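PDB 4GQ2: nucleoporin nup120 from Schizosaccharomyces pombe, which serves as a structural component of the nuclear pore complex, whose nucleoporins can also dock transiently associated transport factors. Local coordinates for residues Val817-Leu820 / Phe821-Lys824; Gln825-Ala828 / Cys829-Ile833; Tyr844-Ala847 / Leu848-Lys852; Ala765-Thr769 / Ala770-Phe774. All blocks are in the same frame, centred on the assembly; numbering follows the deposited sequence.

Contact 1: residues Val817-Leu820 / Phe821-Lys824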
loop_
_atom_site.group_PDB
_atom_site.type_symbol
_atom_site.label_atom_id
_atom_site.label_comp_id
_atom_site.label_asym_id
_atom_site.label_seq_id
_atom_site.Cartn_x
_atom_site.Cartn_y
_atom_site.Cartn_z
ATOM N N VAL A 817 -2.090 10.940 10.197
ATOM C CA VAL A 817 -3.506 10.541 10.232
ATOM C C VAL A 817 -4.444 11.754 10.250
ATOM O O VAL A 817 -5.487 11.756 9.569
ATOM C CB VAL A 817 -3.816 9.598 11.419
ATOM C CG1 VAL A 817 -5.302 9.293 11.503
ATOM C CG2 VAL A 817 -3.030 8.302 11.289
ATOM N N GLU A 818 -4.055 12.788 10.997
ATOM C CA GLU A 818 -4.854 14.012 11.096
ATOM C C GLU A 818 -5.019 14.656 9.720
ATOM O O GLU A 818 -6.117 15.080 9.362
ATOM C CB GLU A 818 -4.244 14.993 12.109
ATOM C CG GLU A 818 -5.188 16.090 12.591
ATOM C CD GLU A 818 -5.016 17.413 11.861
ATOM O OE1 GLU A 818 -4.082 17.546 11.043
ATOM O OE2 GLU A 818 -5.815 18.339 12.114
ATOM N N LYS A 819 -3.938 14.688 8.941
ATOM C CA LYS A 819 -3.988 15.233 7.581
ATOM C C LYS A 819 -4.843 14.385 6.651
ATOM O O LYS A 819 -5.606 14.915 5.832
ATOM C CB LYS A 819 -2.587 15.394 7.000
ATOM C CG LYS A 819 -1.824 16.598 7.525
ATOM C CD LYS A 819 -2.470 17.903 7.078
ATOM C CE LYS A 819 -1.620 19.106 7.450
ATOM N NZ LYS A 819 -1.251 19.106 8.893
ATOM N N LEU A 820 -4.719 13.068 6.780
ATOM C CA LEU A 820 -5.534 12.147 5.986
ATOM C C LEU A 820 -7.008 12.408 6.273
ATOM O O LEU A 820 -7.836 12.434 5.357
ATOM C CB LEU A 820 -5.169 10.684 6.281
ATOM C CG LEU A 820 -3.868 10.136 5.671
ATOM C CD1 LEU A 820 -3.513 8.769 6.252
ATOM C CD2 LEU A 820 -3.977 10.051 4.157
ATOM N N PHE A 821 -7.311 12.625 7.553
ATOM C CA PHE A 821 -8.664 12.897 7.990
ATOM C C PHE A 821 -9.184 14.164 7.334
ATOM O O PHE A 821 -10.240 14.141 6.702
ATOM C CB PHE A 821 -8.752 12.987 9.518
ATOM C CG PHE A 821 -10.159 13.082 10.025
ATOM C CD1 PHE A 821 -10.924 11.930 10.201
ATOM C CD2 PHE A 821 -10.736 14.323 10.302
ATOM C CE1 PHE A 821 -12.231 12.010 10.659
ATOM C CE2 PHE A 821 -12.045 14.408 10.757
ATOM C CZ PHE A 821 -12.793 13.249 10.936
ATOM N N LEU A 822 -8.429 15.254 7.460
ATOM C CA LEU A 822 -8.757 16.523 6.791
ATOM C C LEU A 822 -9.043 16.356 5.302
ATOM O O LEU A 822 -9.829 17.111 4.736
ATOM C CB LEU A 822 -7.622 17.539 6.982
ATOM C CG LEU A 822 -7.646 18.599 8.090
ATOM C CD1 LEU A 822 -8.825 18.503 9.057
ATOM C CD2 LEU A 822 -6.318 18.579 8.839
ATOM N N PHE A 823 -8.397 15.377 4.669
ATOM C CA PHE A 823 -8.609 15.109 3.243
ATOM C C PHE A 823 -9.626 13.996 3.023
ATOM O O PHE A 823 -9.764 13.475 1.915
ATOM C CB PHE A 823 -7.285 14.832 2.521
ATOM C CG PHE A 823 -6.557 16.084 2.112
ATOM C CD1 PHE A 823 -5.872 16.848 3.055
ATOM C CD2 PHE A 823 -6.572 16.512 0.787
ATOM C CE1 PHE A 823 -5.213 18.016 2.687
ATOM C CE2 PHE A 823 -5.921 17.680 0.411
ATOM C CZ PHE A 823 -5.234 18.432 1.361
ATOM N N LYS A 824 -10.349 13.658 4.090
ATOM C CA LYS A 824 -11.528 12.786 4.008
ATOM C C LYS A 824 -11.157 11.370 3.585
ATOM O O LYS A 824 -11.965 10.649 2.998
ATOM C CB LYS A 824 -12.603 13.403 3.096
ATOM C CG LYS A 824 -12.957 14.835 3.475
ATOM C CD LYS A 824 -14.157 15.371 2.713
ATOM C CE LYS A 824 -14.626 16.688 3.320
ATOM N NZ LYS A 824 -15.942 17.143 2.787
#

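Contact 2: residues Gln825-Ala828 / Cys829-Ile833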
loop_
_atom_site.group_PDB
_atom_site.type_symbol
_atom_site.label_atom_id
_atom_site.label_comp_id
_atom_site.label_asym_id
_atom_site.label_seq_id
_atom_site.Cartn_x
_atom_site.Cartn_y
_atom_site.Cartn_z
ATOM N N GLN A 825 -9.922 10.985 3.906
ATOM C CA GLN A 825 -9.441 9.630 3.687
ATOM C C GLN A 825 -9.784 8.761 4.895
ATOM O O GLN A 825 -8.896 8.246 5.604
ATOM C CB GLN A 825 -7.933 9.626 3.393
ATOM C CG GLN A 825 -7.561 10.285 2.070
ATOM C CD GLN A 825 -8.167 9.567 0.877
ATOM O OE1 GLN A 825 -8.299 8.342 0.880
ATOM N NE2 GLN A 825 -8.540 10.323 -0.148
ATOM N N TYR A 826 -11.088 8.591 5.106
ATOM C CA TYR A 826 -11.611 7.960 6.311
ATOM C C TYR A 826 -11.242 6.491 6.427
ATOM O O TYR A 826 -10.935 6.015 7.524
ATOM C CB TYR A 826 -13.128 8.163 6.406
ATOM C CG TYR A 826 -13.538 9.627 6.437
ATOM C CD1 TYR A 826 -12.910 10.525 7.302
ATOM C CD2 TYR A 826 -14.561 10.109 5.620
ATOM C CE1 TYR A 826 -13.272 11.861 7.339
ATOM C CE2 TYR A 826 -14.935 11.447 5.654
ATOM C CZ TYR A 826 -14.287 12.315 6.519
ATOM O OH TYR A 826 -14.638 13.644 6.577
ATOM N N ASN A 827 -11.254 5.777 5.302
ATOM C CA ASN A 827 -10.861 4.367 5.291
ATOM C C ASN A 827 -9.384 4.190 5.692
ATOM O O ASN A 827 -9.064 3.396 6.581
ATOM C CB ASN A 827 -11.150 3.737 3.925
ATOM C CG ASN A 827 -10.799 2.258 3.875
ATOM O OD1 ASN A 827 -11.494 1.411 4.452
ATOM N ND2 ASN A 827 -9.717 1.938 3.174
ATOM N N ALA A 828 -8.498 4.959 5.061
ATOM C CA ALA A 828 -7.077 4.968 5.424
ATOM C C ALA A 828 -6.906 5.154 6.922
ATOM O O ALA A 828 -6.235 4.354 7.580
ATOM C CB ALA A 828 -6.344 6.071 4.671
ATOM N N CYS A 829 -7.531 6.207 7.452
ATOM C CA CYS A 829 -7.503 6.520 8.883
ATOM C C CYS A 829 -7.910 5.323 9.755
ATOM O O CYS A 829 -7.215 4.967 10.728
ATOM C CB CYS A 829 -8.438 7.692 9.163
ATOM S SG CYS A 829 -7.893 9.250 8.444
ATOM N N MET A 830 -9.030 4.708 9.379
ATOM C CA MET A 830 -9.600 3.569 10.091
ATOM C C MET A 830 -8.666 2.358 10.038
ATOM O O MET A 830 -8.514 1.628 11.015
ATOM C CB MET A 830 -10.979 3.225 9.505
ATOM C CG MET A 830 -11.759 2.217 10.323
ATOM S SD MET A 830 -12.212 2.822 11.962
ATOM C CE MET A 830 -13.136 1.407 12.564
ATOM N N GLN A 831 -8.027 2.169 8.894
ATOM C CA GLN A 831 -7.049 1.109 8.722
ATOM C C GLN A 831 -5.885 1.334 9.675
ATOM O O GLN A 831 -5.332 0.374 10.224
ATOM C CB GLN A 831 -6.536 1.118 7.274
ATOM C CG GLN A 831 -6.320 -0.255 6.657
ATOM C CD GLN A 831 -7.617 -0.885 6.168
ATOM O OE1 GLN A 831 -8.574 -0.186 5.829
ATOM N NE2 GLN A 831 -7.653 -2.213 6.130
ATOM N N LEU A 832 -5.534 2.610 9.877
ATOM C CA LEU A 832 -4.331 3.000 10.638
ATOM C C LEU A 832 -4.599 3.342 12.103
ATOM O O LEU A 832 -3.664 3.656 12.855
ATOM C CB LEU A 832 -3.646 4.197 9.961
ATOM C CG LEU A 832 -3.111 3.999 8.543
ATOM C CD1 LEU A 832 -2.790 5.350 7.918
ATOM C CD2 LEU A 832 -1.889 3.079 8.522
ATOM N N ILE A 833 -5.870 3.293 12.504
ATOM C CA ILE A 833 -6.282 3.795 13.821
ATOM C C ILE A 833 -5.577 3.140 15.017
ATOM O O ILE A 833 -5.445 3.757 16.066
ATOM C CB ILE A 833 -7.821 3.734 13.992
ATOM C CG1 ILE A 833 -8.289 4.801 14.994
ATOM C CG2 ILE A 833 -8.293 2.305 14.318
ATOM C CD1 ILE A 833 -9.780 5.047 14.974
#

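Contact 3: residues Tyr844-Ala847 / Leu848-Lys852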
loop_
_atom_site.group_PDB
_atom_site.type_symbol
_atom_site.label_atom_id
_atom_site.label_comp_id
_atom_site.label_asym_id
_atom_site.label_seq_id
_atom_site.Cartn_x
_atom_site.Cartn_y
_atom_site.Cartn_z
ATOM N N TYR A 844 -8.986 11.986 20.677
ATOM C CA TYR A 844 -10.032 12.796 20.070
ATOM C C TYR A 844 -10.145 12.461 18.586
ATOM O O TYR A 844 -11.250 12.338 18.038
ATOM C CB TYR A 844 -9.734 14.291 20.274
ATOM C CG TYR A 844 -10.667 15.216 19.524
ATOM C CD1 TYR A 844 -11.970 15.429 19.966
ATOM C CD2 TYR A 844 -10.249 15.878 18.367
ATOM C CE1 TYR A 844 -12.831 16.276 19.284
ATOM C CE2 TYR A 844 -11.111 16.725 17.675
ATOM C CZ TYR A 844 -12.400 16.917 18.144
ATOM O OH TYR A 844 -13.271 17.737 17.468
ATOM N N LEU A 845 -9.001 12.292 17.938
ATOM C CA LEU A 845 -8.990 11.943 16.518
ATOM C C LEU A 845 -9.492 10.510 16.281
ATOM O O LEU A 845 -10.200 10.264 15.306
ATOM C CB LEU A 845 -7.607 12.179 15.901
ATOM C CG LEU A 845 -7.374 11.871 14.419
ATOM C CD1 LEU A 845 -8.148 12.803 13.487
ATOM C CD2 LEU A 845 -5.877 11.941 14.153
ATOM N N LYS A 846 -9.143 9.577 17.171
ATOM C CA LYS A 846 -9.734 8.230 17.138
ATOM C C LYS A 846 -11.260 8.340 17.128
ATOM O O LYS A 846 -11.933 7.671 16.350
ATOM C CB LYS A 846 -9.293 7.396 18.341
ATOM C CG LYS A 846 -7.821 7.023 18.350
ATOM C CD LYS A 846 -7.482 6.044 19.468
ATOM C CE LYS A 846 -8.127 4.685 19.245
ATOM N NZ LYS A 846 -7.541 3.640 20.131
ATOM N N ALA A 847 -11.791 9.218 17.974
ATOM C CA ALA A 847 -13.228 9.428 18.072
ATOM C C ALA A 847 -13.846 9.955 16.773
ATOM O O ALA A 847 -14.876 9.452 16.317
ATOM C CB ALA A 847 -13.539 10.353 19.239
ATOM N N LEU A 848 -13.216 10.963 16.177
ATOM C CA LEU A 848 -13.683 11.491 14.900
ATOM C C LEU A 848 -13.671 10.443 13.788
ATOM O O LEU A 848 -14.583 10.403 12.969
ATOM C CB LEU A 848 -12.841 12.681 14.468
ATOM C CG LEU A 848 -12.814 13.949 15.316
ATOM C CD1 LEU A 848 -11.816 14.878 14.667
ATOM C CD2 LEU A 848 -14.185 14.606 15.405
ATOM N N ILE A 849 -12.626 9.615 13.752
ATOM C CA ILE A 849 -12.497 8.573 12.738
ATOM C C ILE A 849 -13.632 7.553 12.915
ATOM O O ILE A 849 -14.345 7.237 11.960
ATOM C CB ILE A 849 -11.119 7.867 12.805
ATOM C CG1 ILE A 849 -9.995 8.832 12.415
ATOM C CG2 ILE A 849 -11.093 6.635 11.901
ATOM C CD1 ILE A 849 -8.639 8.444 12.985
ATOM N N TYR A 850 -13.816 7.063 14.138
ATOM C CA TYR A 850 -14.922 6.146 14.412
ATOM C C TYR A 850 -16.246 6.792 14.047
ATOM O O TYR A 850 -17.120 6.129 13.493
ATOM C CB TYR A 850 -14.976 5.734 15.876
ATOM C CG TYR A 850 -13.916 4.757 16.320
ATOM C CD1 TYR A 850 -13.669 3.574 15.613
ATOM C CD2 TYR A 850 -13.200 4.991 17.485
ATOM C CE1 TYR A 850 -12.707 2.672 16.048
ATOM C CE2 TYR A 850 -12.248 4.108 17.926
ATOM C CZ TYR A 850 -11.998 2.957 17.211
ATOM O OH TYR A 850 -11.029 2.113 17.687
ATOM N N LEU A 851 -16.389 8.082 14.359
ATOM C CA LEU A 851 -17.635 8.788 14.081
ATOM C C LEU A 851 -17.918 8.718 12.591
ATOM O O LEU A 851 -19.021 8.347 12.179
ATOM C CB LEU A 851 -17.569 10.243 14.538
ATOM C CG LEU A 851 -18.674 10.783 15.450
ATOM C CD1 LEU A 851 -18.772 12.294 15.312
ATOM C CD2 LEU A 851 -20.022 10.130 15.196
ATOM N N LYS A 852 -16.901 9.028 11.790
ATOM C CA LYS A 852 -17.021 8.991 10.328
ATOM C C LYS A 852 -17.223 7.580 9.762
ATOM O O LYS A 852 -17.717 7.421 8.653
ATOM C CB LYS A 852 -15.808 9.657 9.668
ATOM C CG LYS A 852 -15.745 11.168 9.856
ATOM C CD LYS A 852 -16.829 11.885 9.057
ATOM C CE LYS A 852 -16.829 13.379 9.338
ATOM N NZ LYS A 852 -18.063 14.023 8.821
HETATM O O HOH W 1 -9.508 1.727 19.805
#

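Contact 4: residues Ala765-Thr769 / Ala770-Phe774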
loop_
_atom_site.group_PDB
_atom_site.type_symbol
_atom_site.label_atom_id
_atom_site.label_comp_id
_atom_site.label_asym_id
_atom_site.label_seq_id
_atom_site.Cartn_x
_atom_site.Cartn_y
_atom_site.Cartn_z
ATOM N N ALA A 765 -4.465 15.717 -2.859
ATOM C CA ALA A 765 -5.806 15.245 -3.203
ATOM C C ALA A 765 -5.850 14.337 -4.435
ATOM O O ALA A 765 -6.914 13.818 -4.780
ATOM C CB ALA A 765 -6.741 16.437 -3.390
ATOM N N SER A 766 -4.705 14.138 -5.090
ATOM C CA SER A 766 -4.655 13.404 -6.368
ATOM C C SER A 766 -3.738 12.179 -6.298
ATOM O O SER A 766 -3.746 11.316 -7.172
ATOM C CB SER A 766 -4.201 14.339 -7.494
ATOM O OG SER A 766 -4.919 15.567 -7.474
ATOM N N VAL A 767 -2.952 12.129 -5.235
ATOM C CA VAL A 767 -2.028 11.044 -4.934
ATOM C C VAL A 767 -2.758 9.699 -4.739
ATOM O O VAL A 767 -3.941 9.682 -4.397
ATOM C CB VAL A 767 -1.189 11.489 -3.712
ATOM C CG1 VAL A 767 -1.211 10.488 -2.577
ATOM C CG2 VAL A 767 0.207 11.948 -4.142
ATOM N N ASN A 768 -2.065 8.583 -4.969
ATOM C CA ASN A 768 -2.706 7.258 -4.951
ATOM C C ASN A 768 -2.539 6.445 -3.669
ATOM O O ASN A 768 -3.393 5.620 -3.338
ATOM C CB ASN A 768 -2.254 6.406 -6.148
ATOM C CG ASN A 768 -3.069 6.666 -7.402
ATOM O OD1 ASN A 768 -4.097 7.327 -7.362
ATOM N ND2 ASN A 768 -2.610 6.134 -8.527
ATOM N N THR A 769 -1.438 6.649 -2.958
ATOM C CA THR A 769 -1.197 5.889 -1.732
ATOM C C THR A 769 -1.005 6.793 -0.530
ATOM O O THR A 769 -0.651 7.971 -0.667
ATOM C CB THR A 769 0.023 4.960 -1.850
ATOM O OG1 THR A 769 1.221 5.741 -1.772
ATOM C CG2 THR A 769 -0.007 4.184 -3.174
ATOM N N ALA A 770 -1.216 6.224 0.655
ATOM C CA ALA A 770 -0.951 6.924 1.906
ATOM C C ALA A 770 0.521 7.346 2.054
ATOM O O ALA A 770 0.814 8.372 2.664
ATOM C CB ALA A 770 -1.385 6.075 3.093
ATOM N N LEU A 771 1.441 6.554 1.507
ATOM C CA LEU A 771 2.867 6.884 1.600
ATOM C C LEU A 771 3.260 8.009 0.636
ATOM O O LEU A 771 4.170 8.774 0.919
ATOM C CB LEU A 771 3.744 5.646 1.397
ATOM C CG LEU A 771 5.242 5.809 1.668
ATOM C CD1 LEU A 771 5.507 6.252 3.100
ATOM C CD2 LEU A 771 6.001 4.519 1.349
ATOM N N GLN A 772 2.563 8.107 -0.494
ATOM C CA GLN A 772 2.756 9.227 -1.421
ATOM C C GLN A 772 2.213 10.518 -0.802
ATOM O O GLN A 772 2.800 11.585 -0.961
ATOM C CB GLN A 772 2.088 8.947 -2.783
ATOM C CG GLN A 772 2.689 7.769 -3.545
ATOM C CD GLN A 772 1.845 7.288 -4.716
ATOM O OE1 GLN A 772 0.674 7.644 -4.856
ATOM N NE2 GLN A 772 2.447 6.466 -5.571
ATOM N N PHE A 773 1.092 10.409 -0.093
ATOM C CA PHE A 773 0.503 11.523 0.659
ATOM C C PHE A 773 1.496 12.019 1.725
ATOM O O PHE A 773 1.767 13.219 1.819
ATOM C CB PHE A 773 -0.798 11.034 1.295
ATOM C CG PHE A 773 -1.600 12.096 1.991
ATOM C CD1 PHE A 773 -1.320 12.453 3.301
ATOM C CD2 PHE A 773 -2.697 12.680 1.361
ATOM C CE1 PHE A 773 -2.088 13.402 3.961
ATOM C CE2 PHE A 773 -3.468 13.632 2.014
ATOM C CZ PHE A 773 -3.167 13.992 3.320
ATOM N N PHE A 774 2.042 11.096 2.518
ATOM C CA PHE A 774 3.110 11.428 3.467
ATOM C C PHE A 774 4.279 12.119 2.763
ATOM O O PHE A 774 4.825 13.105 3.265
ATOM C CB PHE A 774 3.612 10.159 4.157
ATOM C CG PHE A 774 4.787 10.381 5.076
ATOM C CD1 PHE A 774 4.614 10.979 6.327
ATOM C CD2 PHE A 774 6.059 9.978 4.702
ATOM C CE1 PHE A 774 5.685 11.155 7.183
ATOM C CE2 PHE A 774 7.144 10.163 5.555
ATOM C CZ PHE A 774 6.957 10.755 6.798
#

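Contact 1: residues Val817-Leu820 / Phe821-Lys824
Glu818 and Leu822, one turn apart, meet where helix 812-822 closes in a Schellman motif, and they illustrate how a helix end is dressed by its own side chains. Glu818 first runs anti to its own backbone N (chi1 -163°) and then bends about CB-CG, which swings the carboxylate across Leu822 at an oblique angle. Its OE1 and OE2 both lie 3.3 Å from the CD2 methyl of Leu822. A methyl gives the charge no partner; OE2 finds one in Val879 N, by a hydrogen bond, and OE1 has a long salt bridge of 3.9 Å to Lys819 NZ. Phe821 sets CB against the carbonyls of Val817 and Glu818 and sends its ring away from this turn, against Leu848 and Lys852 of helix 840-852. The backbone then turns. Phe823 N divides itself between Lys819 O at 3.1 Å and, weakly, Leu820 O, while Lys824 takes a positive phi of 66°. This lets Lys824 N reach Phe821 O at 2.7 Å and Gln825 N return to Leu820 O, the two bonds of the motif. Over the same turn the Phe823 ring offers its edge: CD1 stands 3.4 Å from Lys819 O, which lies near the ring plane.

Contact 2: residues Gln825-Ala828 / Cys829-Ile833
Ala828, Cys829 and Asn827 bury the most surface along the short helix 826-832, where Gln825 holds the N-cap position and the side chains behave quite differently from one another. Cys829 faces inward. Its SG stands opposite the carbonyl carbon and beside the backbone N (chi1 -67°), which tucks the sulfur back along the helix to 3.2 Å from Gln825 O; beyond this turn it packs on Val817, Leu820 and Phe821 of helix 812-822 and on Ile849. Cys829 N hydrogen-bonds to Gln825 O at 3.1 Å. Ala828 has a single methyl to place, and this packs on Leu743, while its carbonyl receives Leu832 N at 3.0 Å and has the Leu832 CG at 3.3 Å beside it. Asn827 extends to the partly exposed flank. There its amide runs alongside that of Gln831, both pointing the same way with their planes 55° apart, and Gln831 OE1 lies 3.6 Å from both ND2 and OD1 of Asn827, a packing contact. The backbones of the same two residues are joined more firmly, Gln831 N to Asn827 O at 2.8 Å. The chemistry is therefore two-sided: Cys829 suits a place among helices 812-822 and 840-852, whereas two amides and Met830 face another protein chain as a mixed, uncharged surface, meeting an apolar side chain at Asn827 and basic ones at Met830 and Gln831.

Contact 3: residues Tyr844-Ala847 / Leu848-Lys852
Tyr844 carries its ring anti to the backbone N (chi1 172°) and Leu848 sets CG opposite its carbonyl carbon (chi1 -63°), a combination that lays the leucine over one face of the tyrosine. The pair is an i to i+4 CH-pi contact on helix 840-852, in the region of the chain assigned to HEAT repeats. Leu848 CG lies 4.3 Å from the Tyr844 ring centroid, 22° off the ring normal and displaced toward the rim, and the CD1 methyl reaches Tyr844 CE2 at 3.6 Å. An alanine in place of Tyr844 would remove this ring and would probably leave Leu848 CG and CD1 without the face they rest on, opening a gap beside Leu868. One step round the helix the pattern recurs without aromatics: Leu845 and Ile849 pass each other slantwise, Leu845 CG meeting Ile849 CD1 at 3.9 Å. Both pack on Val817 of helix 812-822. Regular backbone bonds run beneath these pairs, with Leu851 N to Ala847 O the shortest at 2.8 Å. A third flank is polar. Lys846 and Tyr850 lie side by side, pointing the same way; the lysine chain bends at chi3, and a water joins NZ to the Tyr850 hydroxyl. That water accepts from Lys846 NZ at 2.8 Å and lies in the plane of the Tyr850 ring, 2.6 Å from its OH.

Contact 4: residues Ala765-Thr769 / Ala770-Phe774
Thr769 and Gln772 form a capping box at the start of helix 770-777, a compact instance of how the first turn of a helix finds an acceptor for N-H groups with no carbonyl one turn earlier to bond to. Thr769 OG1 accepts from Gln772 N at 3.0 Å, and Gln772 answers by sending its side chain back across the threonine at about a right angle. There OE1 serves the N-H groups of the loop and is gripped twice. Asn768 N approaches it at 2.9 Å, nearly along the C=O axis, whereas Thr769 N, at 3.0 Å, comes from above the carbonyl plane, 54° out of it. OE1 reaches both because the chain is extended beyond CG. A leucine in place of Gln772 would probably leave Asn768 N and Thr769 N without this shared acceptor and the loop before the helix less firmly fixed. Packing is tight here: Val767 CG1 presses to 3.4 Å from Phe773 N and 3.6 Å from Gln772 CB, and Phe773 N closes the turn on Thr769 O at 3.1 Å. The loose side begins just upstream, where the chain peels off the helix: Ala765 is exposed, and Ser766 turns its OG to a weak bond with Glu762 O. Around the box, helix 672-703 packs on Val767 and Gln772, helix 719-739 on Ala770 and Leu771, and helix 812-822 on Phe773, while Asn768 ND2 bonds to Gln15 O in the segment joining strands 3-11 and 21-26.

Contacts 1, 2 and 3 belong to three consecutive helices of the HEAT-repeat region, and their centres lie 9 to 11 Å apart; contact 4 stands nearer the centre of the chain and meets contact 1 through Phe773, packed on Leu820 and Phe823. Contacts 3 and 4 are buried, contacts 1 and 2 partly so. Contact 2 sets Asn827, Met830 and Gln831 against another protein chain, contact 3 only Tyr850, contacts 1 and 4 nothing. Helix ends, in contacts 1 and 4, rely on capping bonds, while the C-terminal half of helix 840-852, contact 3, is carried mainly by apolar pairs, with a water-linked polar flank. Contacts 1 and 2 meet at the turn between their helices, Phe821 edge-to-face with Tyr826.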